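PDB 3NQP: SusD superfamily protein from Bacteroides fragilis NCTC 9343, which probably binds glycans at the outer membrane of the cell, as other members of the SusD family do. Local coordinates for residues I392-M395 with A401-K404; Y423-P426 with T432-E435; H440-E445 with W453-R458; M207-L212 with I378-P383. All blocks are in the same frame, centred on the assembly; numbering follows the deposited sequence.

Interaction 1 of 4, residues I392-M395 with A401-K404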
loop_
_atom_site.group_PDB
_atom_site.type_symbol
_atom_site.label_atom_id
_atom_site.label_comp_id
_atom_site.label_asym_id
_atom_site.label_seq_id
_atom_site.Cartn_x
_atom_site.Cartn_y
_atom_site.Cartn_z
ATOM N N ILE A 392 10.645 -8.261 -11.585
ATOM C CA ILE A 392 12.096 -8.510 -11.701
ATOM C C ILE A 392 12.357 -9.418 -12.921
ATOM O O ILE A 392 13.248 -9.131 -13.740
ATOM C CB ILE A 392 12.683 -9.127 -10.405
ATOM C CG1 ILE A 392 12.673 -8.092 -9.257
ATOM C CG2 ILE A 392 14.095 -9.634 -10.663
ATOM C CD1 ILE A 392 12.908 -8.683 -7.774
ATOM N N ALA A 393 11.556 -10.482 -13.058
ATOM C CA ALA A 393 11.636 -11.389 -14.196
ATOM C C ALA A 393 11.534 -10.632 -15.529
ATOM O O ALA A 393 12.335 -10.832 -16.462
ATOM C CB ALA A 393 10.506 -12.509 -14.101
ATOM N N ASN A 394 10.558 -9.747 -15.618
ATOM C CA ASN A 394 10.405 -8.956 -16.826
ATOM C C ASN A 394 11.695 -8.153 -17.111
ATOM O O ASN A 394 12.107 -8.079 -18.265
ATOM C CB ASN A 394 9.191 -8.007 -16.788
ATOM C CG ASN A 394 8.774 -7.563 -18.172
ATOM O OD1 ASN A 394 9.032 -8.277 -19.138
ATOM N ND2 ASN A 394 8.108 -6.399 -18.280
HETATM N N MSE A 395 12.348 -7.625 -16.074
HETATM C CA MSE A 395 13.594 -6.873 -16.271
HETATM C C MSE A 395 14.718 -7.779 -16.781
HETATM O O MSE A 395 15.515 -7.370 -17.629
HETATM C CB MSE A 395 14.075 -6.170 -14.993
HETATM C CG MSE A 395 13.259 -4.979 -14.558
HETATM SE SE MSE A 395 13.229 -3.544 -15.788
HETATM C CE MSE A 395 15.051 -2.875 -15.601
ATOM N N ALA A 401 9.006 -16.959 -16.327
ATOM C CA ALA A 401 8.768 -16.663 -14.896
ATOM C C ALA A 401 7.711 -15.549 -14.716
ATOM O O ALA A 401 6.899 -15.608 -13.785
ATOM C CB ALA A 401 10.099 -16.293 -14.118
ATOM N N VAL A 402 7.687 -14.561 -15.617
ATOM C CA VAL A 402 6.622 -13.531 -15.594
ATOM C C VAL A 402 5.256 -14.206 -15.596
ATOM O O VAL A 402 4.399 -13.956 -14.722
ATOM C CB VAL A 402 6.702 -12.566 -16.772
ATOM C CG1 VAL A 402 5.423 -11.684 -16.788
ATOM C CG2 VAL A 402 7.987 -11.698 -16.683
ATOM N N ALA A 403 5.072 -15.080 -16.573
ATOM C CA ALA A 403 3.824 -15.803 -16.766
ATOM C C ALA A 403 3.502 -16.698 -15.585
ATOM O O ALA A 403 2.358 -16.799 -15.195
ATOM C CB ALA A 403 3.896 -16.647 -18.054
ATOM N N LYS A 404 4.510 -17.381 -15.054
ATOM C CA LYS A 404 4.330 -18.261 -13.905
ATOM C C LYS A 404 3.723 -17.511 -12.743
ATOM O O LYS A 404 2.784 -17.972 -12.116
ATOM C CB LYS A 404 5.661 -18.902 -13.484
ATOM C CG LYS A 404 5.645 -19.800 -12.226
ATOM C CD LYS A 404 7.050 -20.312 -11.883
ATOM C CE LYS A 404 7.945 -19.193 -11.290
ATOM N NZ LYS A 404 9.365 -19.618 -11.119
#
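A393 and V402 bring the two helices closest together, with their CA atoms 5.6 Å apart. The side-chain contacts are apolar. A393 CB sits 3.8 Å from A401 CB, methyl against methyl. The same A393 CB lies 3.7 Å from V402 CG2. V402 CG2 also reaches over the backbone at the start of N394 and comes to 3.4 Å from N394 N. Its place follows from the valine torsion: CG1 is anti to the backbone N (chi1 171°), which turns CG2 back beside that N and toward helix 382-396.

The two segments belong to a helical hairpin. Helix 382-396 ends, the chain turns within a few residues, and helix 399-414 begins. The small side chains of A393 and A401 allow the close approach beside the turn. Such antiparallel helix pairs are the building unit of the TPR-like helical scaffold of SusD proteins.

Polar bonding lies at the border of this apolar patch. N394 adds its CB, 3.9 Å from V402 CG2, while its amide bonds to helix 431-445. There ND2 donates to E435 OE1 and F431 O, and OD1 accepts from N434 ND2. The backbone N of A401 is bonded to D398 OD1 in the turn.

Interaction 2 of 4, residues Y423-P426 with T432-E435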
loop_
_atom_site.group_PDB
_atom_site.type_symbol
_atom_site.label_atom_id
_atom_site.label_comp_id
_atom_site.label_asym_id
_atom_site.label_seq_id
_atom_site.Cartn_x
_atom_site.Cartn_y
_atom_site.Cartn_z
ATOM N N TYR A 423 -8.477 -17.756 -19.169
ATOM C CA TYR A 423 -7.930 -16.826 -18.150
ATOM C C TYR A 423 -6.423 -16.841 -17.955
ATOM O O TYR A 423 -5.881 -15.942 -17.307
ATOM C CB TYR A 423 -8.655 -17.070 -16.805
ATOM C CG TYR A 423 -10.169 -16.954 -16.916
ATOM C CD1 TYR A 423 -10.749 -15.887 -17.578
ATOM C CD2 TYR A 423 -11.002 -17.902 -16.367
ATOM C CE1 TYR A 423 -12.086 -15.762 -17.679
ATOM C CE2 TYR A 423 -12.386 -17.791 -16.466
ATOM C CZ TYR A 423 -12.928 -16.738 -17.131
ATOM O OH TYR A 423 -14.308 -16.627 -17.291
ATOM N N ALA A 424 -5.712 -17.812 -18.523
ATOM C CA ALA A 424 -4.271 -17.932 -18.259
ATOM C C ALA A 424 -3.523 -16.904 -19.098
ATOM O O ALA A 424 -3.919 -16.628 -20.211
ATOM C CB ALA A 424 -3.765 -19.335 -18.583
ATOM N N TYR A 425 -2.455 -16.337 -18.553
ATOM C CA TYR A 425 -1.584 -15.432 -19.305
ATOM C C TYR A 425 -0.569 -16.218 -20.151
ATOM O O TYR A 425 0.227 -16.989 -19.606
ATOM C CB TYR A 425 -0.850 -14.513 -18.321
ATOM C CG TYR A 425 0.040 -13.478 -19.002
ATOM C CD1 TYR A 425 -0.511 -12.367 -19.668
ATOM C CD2 TYR A 425 1.419 -13.615 -18.977
ATOM C CE1 TYR A 425 0.318 -11.431 -20.303
ATOM C CE2 TYR A 425 2.247 -12.702 -19.607
ATOM C CZ TYR A 425 1.700 -11.624 -20.279
ATOM O OH TYR A 425 2.549 -10.719 -20.890
ATOM N N PRO A 426 -0.573 -16.029 -21.481
ATOM C CA PRO A 426 0.393 -16.798 -22.268
ATOM C C PRO A 426 1.700 -16.053 -22.247
ATOM O O PRO A 426 1.694 -14.814 -22.234
ATOM C CB PRO A 426 -0.220 -16.809 -23.684
ATOM C CG PRO A 426 -1.052 -15.523 -23.771
ATOM C CD PRO A 426 -1.424 -15.153 -22.332
ATOM N N THR A 432 6.483 -4.835 -22.958
ATOM C CA THR A 432 5.356 -3.963 -22.642
ATOM C C THR A 432 4.157 -4.806 -22.213
ATOM O O THR A 432 3.443 -4.490 -21.255
ATOM C CB THR A 432 4.961 -3.079 -23.840
ATOM O OG1 THR A 432 6.071 -2.231 -24.214
ATOM C CG2 THR A 432 3.770 -2.165 -23.479
ATOM N N THR A 433 3.908 -5.881 -22.946
ATOM C CA THR A 433 2.699 -6.693 -22.654
ATOM C C THR A 433 2.854 -7.270 -21.242
ATOM O O THR A 433 1.909 -7.276 -20.466
ATOM C CB THR A 433 2.535 -7.794 -23.687
ATOM O OG1 THR A 433 2.487 -7.191 -24.969
ATOM C CG2 THR A 433 1.216 -8.666 -23.467
ATOM N N ASN A 434 4.053 -7.768 -20.922
ATOM C CA ASN A 434 4.368 -8.297 -19.615
ATOM C C ASN A 434 4.234 -7.247 -18.511
ATOM O O ASN A 434 3.609 -7.508 -17.484
ATOM C CB ASN A 434 5.793 -8.838 -19.552
ATOM C CG ASN A 434 5.968 -10.190 -20.261
ATOM O OD1 ASN A 434 5.051 -11.031 -20.324
ATOM N ND2 ASN A 434 7.160 -10.393 -20.796
ATOM N N GLU A 435 4.861 -6.081 -18.676
ATOM C CA GLU A 435 4.777 -5.018 -17.638
ATOM C C GLU A 435 3.323 -4.634 -17.374
ATOM O O GLU A 435 2.891 -4.520 -16.224
ATOM C CB GLU A 435 5.578 -3.782 -18.063
ATOM C CG GLU A 435 5.914 -2.875 -16.937
ATOM C CD GLU A 435 7.210 -3.257 -16.227
ATOM O OE1 GLU A 435 7.610 -4.445 -16.245
ATOM O OE2 GLU A 435 7.841 -2.359 -15.644
#
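Y425 reaches from the loop after helix 420-423 to the side chains of T433 and N434 on helix 431-445. Its CB points toward that helix. CG stands anti to the backbone N (chi1 -177°), and this carries the ring straight out. Y425 CA and N434 CA are 9.3 Å apart, and the tyrosine side chain covers most of that distance. Along the ring, CE2 lies 3.3 Å from N434 OD1. CZ comes next, 3.4 Å from the same oxygen. At the tip, Y425 OH donates a hydrogen bond of 2.6 Å to N434 OD1. The amide oxygen lies at the ring edge, in its plane. The ring and amide planes are turned 59° apart, and the hydroxyl meets the oxygen 33° out of the carbonyl plane. On the T433 side, CG2 packs 3.6 Å from Y425 OH.

The contact ties the segment leading into helix 431-445 back to the first turn of that helix, within the helical SusD scaffold. Helix 399-414 flanks it through I406, R410 and V402. N434 ND2 bonds T428 O, besides its bond to N394. With OD1 accepting from the tyrosine and ND2 donating to two oxygens, the orientation of the buried amide is well defined.

Interaction 3 of 4, residues H440-E445 with W453-R458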
loop_
_atom_site.group_PDB
_atom_site.type_symbol
_atom_site.label_atom_id
_atom_site.label_comp_id
_atom_site.label_asym_id
_atom_site.label_seq_id
_atom_site.Cartn_x
_atom_site.Cartn_y
_atom_site.Cartn_z
ATOM N N HIS A 440 -1.709 -4.735 -14.274
ATOM C CA HIS A 440 -3.157 -4.945 -14.265
ATOM C C HIS A 440 -3.544 -6.065 -13.295
ATOM O O HIS A 440 -4.620 -6.042 -12.771
ATOM C CB HIS A 440 -3.696 -5.196 -15.671
ATOM C CG HIS A 440 -3.653 -3.985 -16.563
ATOM N ND1 HIS A 440 -3.594 -4.073 -17.944
ATOM C CD2 HIS A 440 -3.615 -2.660 -16.268
ATOM C CE1 HIS A 440 -3.546 -2.849 -18.449
ATOM N NE2 HIS A 440 -3.567 -1.976 -17.459
ATOM N N GLU A 441 -2.626 -7.003 -13.034
ATOM C CA GLU A 441 -2.850 -7.993 -11.991
ATOM C C GLU A 441 -2.744 -7.375 -10.593
ATOM O O GLU A 441 -3.520 -7.687 -9.724
ATOM C CB GLU A 441 -1.881 -9.175 -12.155
ATOM C CG GLU A 441 -2.434 -10.492 -11.578
ATOM C CD GLU A 441 -3.720 -10.928 -12.207
ATOM O OE1 GLU A 441 -3.864 -10.764 -13.436
ATOM O OE2 GLU A 441 -4.594 -11.386 -11.457
ATOM N N LYS A 442 -1.749 -6.520 -10.370
ATOM C CA LYS A 442 -1.686 -5.722 -9.135
ATOM C C LYS A 442 -2.928 -4.835 -8.964
ATOM O O LYS A 442 -3.420 -4.688 -7.858
ATOM C CB LYS A 442 -0.416 -4.868 -9.106
ATOM C CG LYS A 442 0.830 -5.693 -8.823
ATOM C CD LYS A 442 2.070 -4.841 -8.414
ATOM C CE LYS A 442 1.915 -4.362 -6.957
ATOM N NZ LYS A 442 3.154 -3.607 -6.496
ATOM N N ASP A 443 -3.430 -4.274 -10.061
ATOM C CA ASP A 443 -4.606 -3.405 -10.021
ATOM C C ASP A 443 -5.823 -4.145 -9.498
ATOM O O ASP A 443 -6.652 -3.569 -8.819
ATOM C CB ASP A 443 -4.955 -2.885 -11.437
ATOM C CG ASP A 443 -4.057 -1.756 -11.898
ATOM O OD1 ASP A 443 -3.274 -1.216 -11.064
ATOM O OD2 ASP A 443 -4.113 -1.456 -13.124
ATOM N N LYS A 444 -5.955 -5.403 -9.890
ATOM C CA LYS A 444 -7.024 -6.263 -9.412
ATOM C C LYS A 444 -6.800 -6.852 -8.021
ATOM O O LYS A 444 -7.763 -6.981 -7.229
ATOM C CB LYS A 444 -7.250 -7.394 -10.374
ATOM C CG LYS A 444 -7.885 -7.004 -11.673
ATOM C CD LYS A 444 -7.903 -8.238 -12.581
ATOM C CE LYS A 444 -8.286 -7.838 -13.971
ATOM N NZ LYS A 444 -8.490 -9.017 -14.823
ATOM N N GLU A 445 -5.548 -7.243 -7.738
ATOM C CA GLU A 445 -5.216 -7.991 -6.520
ATOM C C GLU A 445 -5.209 -7.072 -5.285
ATOM O O GLU A 445 -5.591 -7.489 -4.180
ATOM C CB GLU A 445 -3.857 -8.685 -6.675
ATOM C CG GLU A 445 -3.394 -9.610 -5.563
ATOM C CD GLU A 445 -4.295 -10.841 -5.382
ATOM O OE1 GLU A 445 -5.021 -11.210 -6.315
ATOM O OE2 GLU A 445 -4.264 -11.424 -4.304
ATOM N N TRP A 453 -0.132 3.874 -7.071
ATOM C CA TRP A 453 0.679 5.094 -7.305
ATOM C C TRP A 453 2.125 4.671 -7.452
ATOM O O TRP A 453 2.836 5.149 -8.337
ATOM C CB TRP A 453 0.533 6.132 -6.170
ATOM C CG TRP A 453 1.503 7.342 -6.324
ATOM C CD1 TRP A 453 2.426 7.729 -5.451
ATOM C CD2 TRP A 453 1.606 8.225 -7.453
ATOM N NE1 TRP A 453 3.141 8.811 -5.940
ATOM C CE2 TRP A 453 2.631 9.147 -7.164
ATOM C CE3 TRP A 453 0.912 8.342 -8.659
ATOM C CZ2 TRP A 453 2.988 10.141 -8.035
ATOM C CZ3 TRP A 453 1.276 9.336 -9.528
ATOM C CH2 TRP A 453 2.295 10.231 -9.202
ATOM N N TRP A 454 2.568 3.764 -6.568
ATOM C CA TRP A 454 3.968 3.308 -6.622
ATOM C C TRP A 454 4.265 2.558 -7.944
ATOM O O TRP A 454 5.288 2.801 -8.612
ATOM C CB TRP A 454 4.323 2.486 -5.384
ATOM C CG TRP A 454 4.084 3.209 -4.064
ATOM C CD1 TRP A 454 3.547 2.686 -2.930
ATOM C CD2 TRP A 454 4.470 4.548 -3.741
ATOM N NE1 TRP A 454 3.545 3.641 -1.924
ATOM C CE2 TRP A 454 4.109 4.785 -2.412
ATOM C CE3 TRP A 454 5.090 5.571 -4.456
ATOM C CZ2 TRP A 454 4.331 6.000 -1.788
ATOM C CZ3 TRP A 454 5.297 6.795 -3.823
ATOM C CH2 TRP A 454 4.916 6.984 -2.517
ATOM N N ASP A 455 3.349 1.686 -8.328
ATOM C CA ASP A 455 3.457 0.942 -9.596
ATOM C C ASP A 455 3.591 1.873 -10.815
ATOM O O ASP A 455 4.396 1.581 -11.702
ATOM C CB ASP A 455 2.254 0.010 -9.764
ATOM C CG ASP A 455 2.205 -1.090 -8.705
ATOM O OD1 ASP A 455 3.224 -1.381 -8.053
ATOM O OD2 ASP A 455 1.111 -1.669 -8.495
ATOM N N LEU A 456 2.822 2.986 -10.822
ATOM C CA LEU A 456 2.875 3.968 -11.899
ATOM C C LEU A 456 4.176 4.736 -11.927
ATOM O O LEU A 456 4.676 5.072 -13.016
ATOM C CB LEU A 456 1.720 4.962 -11.818
ATOM C CG LEU A 456 0.332 4.344 -12.061
ATOM C CD1 LEU A 456 -0.739 5.384 -11.585
ATOM C CD2 LEU A 456 0.120 3.971 -13.556
ATOM N N ARG A 457 4.736 5.022 -10.756
ATOM C CA ARG A 457 6.050 5.678 -10.688
ATOM C C ARG A 457 7.173 4.746 -11.171
ATOM O O ARG A 457 8.127 5.191 -11.788
ATOM C CB ARG A 457 6.400 6.083 -9.240
ATOM C CG ARG A 457 5.614 7.265 -8.679
ATOM C CD ARG A 457 6.114 8.625 -9.069
ATOM N NE ARG A 457 7.580 8.789 -9.004
ATOM C CZ ARG A 457 8.298 8.963 -7.910
ATOM N NH1 ARG A 457 7.738 8.994 -6.736
ATOM N NH2 ARG A 457 9.602 9.098 -8.000
ATOM N N ARG A 458 7.029 3.454 -10.902
ATOM C CA ARG A 458 8.135 2.517 -10.960
ATOM C C ARG A 458 8.179 1.721 -12.234
ATOM O O ARG A 458 9.239 1.565 -12.827
ATOM C CB ARG A 458 8.065 1.566 -9.770
ATOM C CG ARG A 458 9.308 0.680 -9.522
ATOM C CD ARG A 458 9.012 -0.436 -8.505
ATOM N NE ARG A 458 7.949 -1.290 -8.975
ATOM C CZ ARG A 458 6.673 -1.277 -8.551
ATOM N NH1 ARG A 458 6.240 -0.473 -7.560
ATOM N NH2 ARG A 458 5.806 -2.062 -9.150
HETATM O O HOH W 1 -1.750 -1.351 -8.874
#
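K442 NZ and D455 OD1 form a salt bridge of 2.7 Å that joins helix 431-445 to helix 452-458. R458 completes a three-residue salt-bridge network buried in the helical SusD fold. K442 approaches on the syn side of OD1. Its chain bends at chi3 (76°), and the aliphatic part passes the carboxylate at a slant, with K442 CE 3.2 Å from D455 OD2. R458 grips the same OD1 end-on with two nitrogens. R458 NH2 is 2.9 Å from D455 OD1 and meets it from above the carboxylate plane. R458 NH1 is longer, 3.2 Å from that oxygen, on its anti lone pair. The oxygen lies nearly in the guanidinium plane. Three donors thus hold one carboxylate oxygen, which probably keeps D455 ionised. It also brings two positive groups together: K442 NZ and R458 NH2 are 4.1 Å apart, and D455 should offset their charge.

A second shell fixes these groups. R458 NH2 also pairs with E391 of helix 382-396, and K442 NZ bonds Q451 OE1. W384 and L387 pack on the lysine, while L212 and W213 pack on the arginine. D443 is paired with R452. The other D455 oxygen is held by a water, which donates 2.9 Å to D455 OD2 and 2.7 Å to D443 OD1.

Interaction 4 of 4, residues M207-L212 with I378-P383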
loop_
_atom_site.group_PDB
_atom_site.type_symbol
_atom_site.label_atom_id
_atom_site.label_comp_id
_atom_site.label_asym_id
_atom_site.label_seq_id
_atom_site.Cartn_x
_atom_site.Cartn_y
_atom_site.Cartn_z
HETATM N N MSE A 207 13.193 -4.838 1.711
HETATM C CA MSE A 207 14.415 -4.784 0.885
HETATM C C MSE A 207 14.073 -5.101 -0.559
HETATM O O MSE A 207 14.591 -4.491 -1.474
HETATM C CB MSE A 207 15.541 -5.704 1.394
HETATM C CG MSE A 207 16.049 -5.340 2.753
HETATM SE SE MSE A 207 17.439 -6.510 3.382
HETATM C CE MSE A 207 18.840 -5.720 2.359
ATOM N N GLY A 208 13.165 -6.057 -0.772
ATOM C CA GLY A 208 12.704 -6.343 -2.115
ATOM C C GLY A 208 12.079 -5.120 -2.762
ATOM O O GLY A 208 12.317 -4.854 -3.936
ATOM N N GLU A 209 11.287 -4.371 -1.995
ATOM C CA GLU A 209 10.576 -3.207 -2.527
ATOM C C GLU A 209 11.560 -2.065 -2.827
ATOM O O GLU A 209 11.512 -1.449 -3.896
ATOM C CB GLU A 209 9.499 -2.728 -1.545
ATOM C CG GLU A 209 8.412 -1.856 -2.144
ATOM C CD GLU A 209 7.351 -1.518 -1.107
ATOM O OE1 GLU A 209 7.610 -1.548 0.107
ATOM O OE2 GLU A 209 6.236 -1.250 -1.500
ATOM N N VAL A 210 12.460 -1.820 -1.892
ATOM C CA VAL A 210 13.450 -0.733 -1.995
ATOM C C VAL A 210 14.455 -0.991 -3.136
ATOM O O VAL A 210 14.622 -0.141 -4.011
ATOM C CB VAL A 210 14.204 -0.534 -0.666
ATOM C CG1 VAL A 210 15.461 0.348 -0.883
ATOM C CG2 VAL A 210 13.268 0.069 0.428
ATOM N N TYR A 211 15.057 -2.179 -3.174
ATOM C CA TYR A 211 16.022 -2.509 -4.223
ATOM C C TYR A 211 15.408 -2.645 -5.645
ATOM O O TYR A 211 16.019 -2.227 -6.641
ATOM C CB TYR A 211 16.890 -3.722 -3.832
ATOM C CG TYR A 211 17.969 -3.353 -2.830
ATOM C CD1 TYR A 211 17.675 -3.306 -1.467
ATOM C CD2 TYR A 211 19.226 -3.036 -3.236
ATOM C CE1 TYR A 211 18.601 -2.975 -0.557
ATOM C CE2 TYR A 211 20.215 -2.667 -2.316
ATOM C CZ TYR A 211 19.894 -2.634 -0.979
ATOM O OH TYR A 211 20.821 -2.274 -0.051
ATOM N N LEU A 212 14.184 -3.145 -5.769
ATOM C CA LEU A 212 13.538 -3.060 -7.055
ATOM C C LEU A 212 13.340 -1.612 -7.500
ATOM O O LEU A 212 13.588 -1.255 -8.649
ATOM C CB LEU A 212 12.146 -3.729 -7.058
ATOM C CG LEU A 212 11.465 -3.680 -8.426
ATOM C CD1 LEU A 212 12.276 -4.338 -9.587
ATOM C CD2 LEU A 212 10.058 -4.344 -8.268
ATOM N N ILE A 378 -3.024 -4.776 5.779
ATOM C CA ILE A 378 -1.914 -5.665 5.359
ATOM C C ILE A 378 -0.970 -4.814 4.550
ATOM O O ILE A 378 -1.424 -4.146 3.613
ATOM C CB ILE A 378 -2.424 -6.829 4.464
ATOM C CG1 ILE A 378 -3.486 -7.622 5.235
ATOM C CG2 ILE A 378 -1.208 -7.667 3.937
ATOM C CD1 ILE A 378 -4.287 -8.661 4.460
ATOM N N PHE A 379 0.309 -4.784 4.938
ATOM C CA PHE A 379 1.345 -4.104 4.192
ATOM C C PHE A 379 2.057 -5.061 3.233
ATOM O O PHE A 379 2.333 -4.677 2.117
ATOM C CB PHE A 379 2.381 -3.476 5.140
ATOM C CG PHE A 379 1.916 -2.233 5.831
ATOM C CD1 PHE A 379 0.642 -1.720 5.661
ATOM C CD2 PHE A 379 2.780 -1.592 6.689
ATOM C CE1 PHE A 379 0.262 -0.544 6.313
ATOM C CE2 PHE A 379 2.414 -0.424 7.332
ATOM C CZ PHE A 379 1.174 0.100 7.152
ATOM N N TYR A 380 2.363 -6.288 3.664
ATOM C CA TYR A 380 2.961 -7.287 2.766
ATOM C C TYR A 380 2.233 -8.615 2.916
ATOM O O TYR A 380 2.084 -9.074 4.041
ATOM C CB TYR A 380 4.415 -7.537 3.083
ATOM C CG TYR A 380 5.279 -6.340 2.961
ATOM C CD1 TYR A 380 5.505 -5.763 1.701
ATOM C CD2 TYR A 380 5.844 -5.737 4.071
ATOM C CE1 TYR A 380 6.279 -4.679 1.544
ATOM C CE2 TYR A 380 6.659 -4.596 3.914
ATOM C CZ TYR A 380 6.859 -4.069 2.641
ATOM O OH TYR A 380 7.655 -2.960 2.406
ATOM N N ARG A 381 1.801 -9.199 1.795
ATOM C CA ARG A 381 1.325 -10.600 1.774
ATOM C C ARG A 381 1.876 -11.335 0.523
ATOM O O ARG A 381 2.477 -10.718 -0.366
ATOM C CB ARG A 381 -0.193 -10.632 1.857
ATOM C CG ARG A 381 -0.901 -9.881 0.815
ATOM C CD ARG A 381 -2.410 -10.055 0.955
ATOM N NE ARG A 381 -3.126 -9.272 -0.038
ATOM C CZ ARG A 381 -3.565 -9.710 -1.229
ATOM N NH1 ARG A 381 -3.394 -10.954 -1.655
ATOM N NH2 ARG A 381 -4.196 -8.869 -2.020
ATOM N N LEU A 382 1.719 -12.643 0.465
ATOM C CA LEU A 382 2.508 -13.435 -0.477
ATOM C C LEU A 382 2.295 -13.083 -1.968
ATOM O O LEU A 382 3.274 -13.047 -2.692
ATOM C CB LEU A 382 2.283 -14.942 -0.222
ATOM C CG LEU A 382 3.367 -15.904 -0.668
ATOM C CD1 LEU A 382 4.683 -15.547 0.133
ATOM C CD2 LEU A 382 2.869 -17.377 -0.422
ATOM N N PRO A 383 1.040 -12.841 -2.456
ATOM C CA PRO A 383 0.932 -12.491 -3.875
ATOM C C PRO A 383 1.684 -11.201 -4.280
ATOM O O PRO A 383 2.073 -11.046 -5.459
ATOM C CB PRO A 383 -0.597 -12.322 -4.112
ATOM C CG PRO A 383 -1.237 -13.190 -3.050
ATOM C CD PRO A 383 -0.280 -12.989 -1.839
#
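Y380 OH donates a hydrogen bond of 2.7 Å to E209 OE1. E209 and Y380 are the two residues that touch between these segments. The carboxylate and ring planes are 70° apart. The glutamate oxygen sits at the ring edge, in the ring plane, and is 3.7 Å from both CE1 and CZ of Y380. The hydroxyl meets OE1 on its syn side, 32° out of the carboxylate plane.

The extended E209 chain and the rigid Y380 ring together cover the 10.1 Å between E209 CA and Y380 CA. E209 has CG anti to the backbone N (chi1 -161°), and its chain runs straight beyond CG. Y380 has its CG beside the backbone N (chi1 -60°), and its ring leans out from the strand toward the helix. The other carboxylate oxygen, E209 OE2, makes a long, weak ion pair with R133. Each carboxylate oxygen thus has a partner, Y380 OH on OE1 and, weakly, R133 on OE2. The hydroxyl bond should help to stabilise the negative charge of the acid.

The pair links parts of the chain that are far apart in sequence. Y380 belongs to a classic beta bulge: it and F379 both face F267 on strand 265-269, in a two-stranded antiparallel sheet. R381 follows at the N-cap position of helix 382-396. W384, in the first turn of that helix, packs on both E209 and the Y380 ring, so helix 200-216, strand 377-381 and helix 382-396 come together here.

In the fold
Along the chain interaction 4 closes first, then come interactions 1, 2 and 3. Helix 382-396 runs from interaction 4 to interaction 1, whose centres are 16 Å apart, and I392 packs on L212 between them. Helix 431-445 serves both interactions 2 and 3, with centres 14 Å apart. Interactions 1 and 2 touch, their centres 10 Å apart, through polar contacts of N394. Interactions 3 and 4 touch through the salt bridge of E445 with R381. Interactions 1 to 3 link neighbouring parts of the helical C-terminal half, and interaction 4 brings in helix 200-216 from much earlier in the chain.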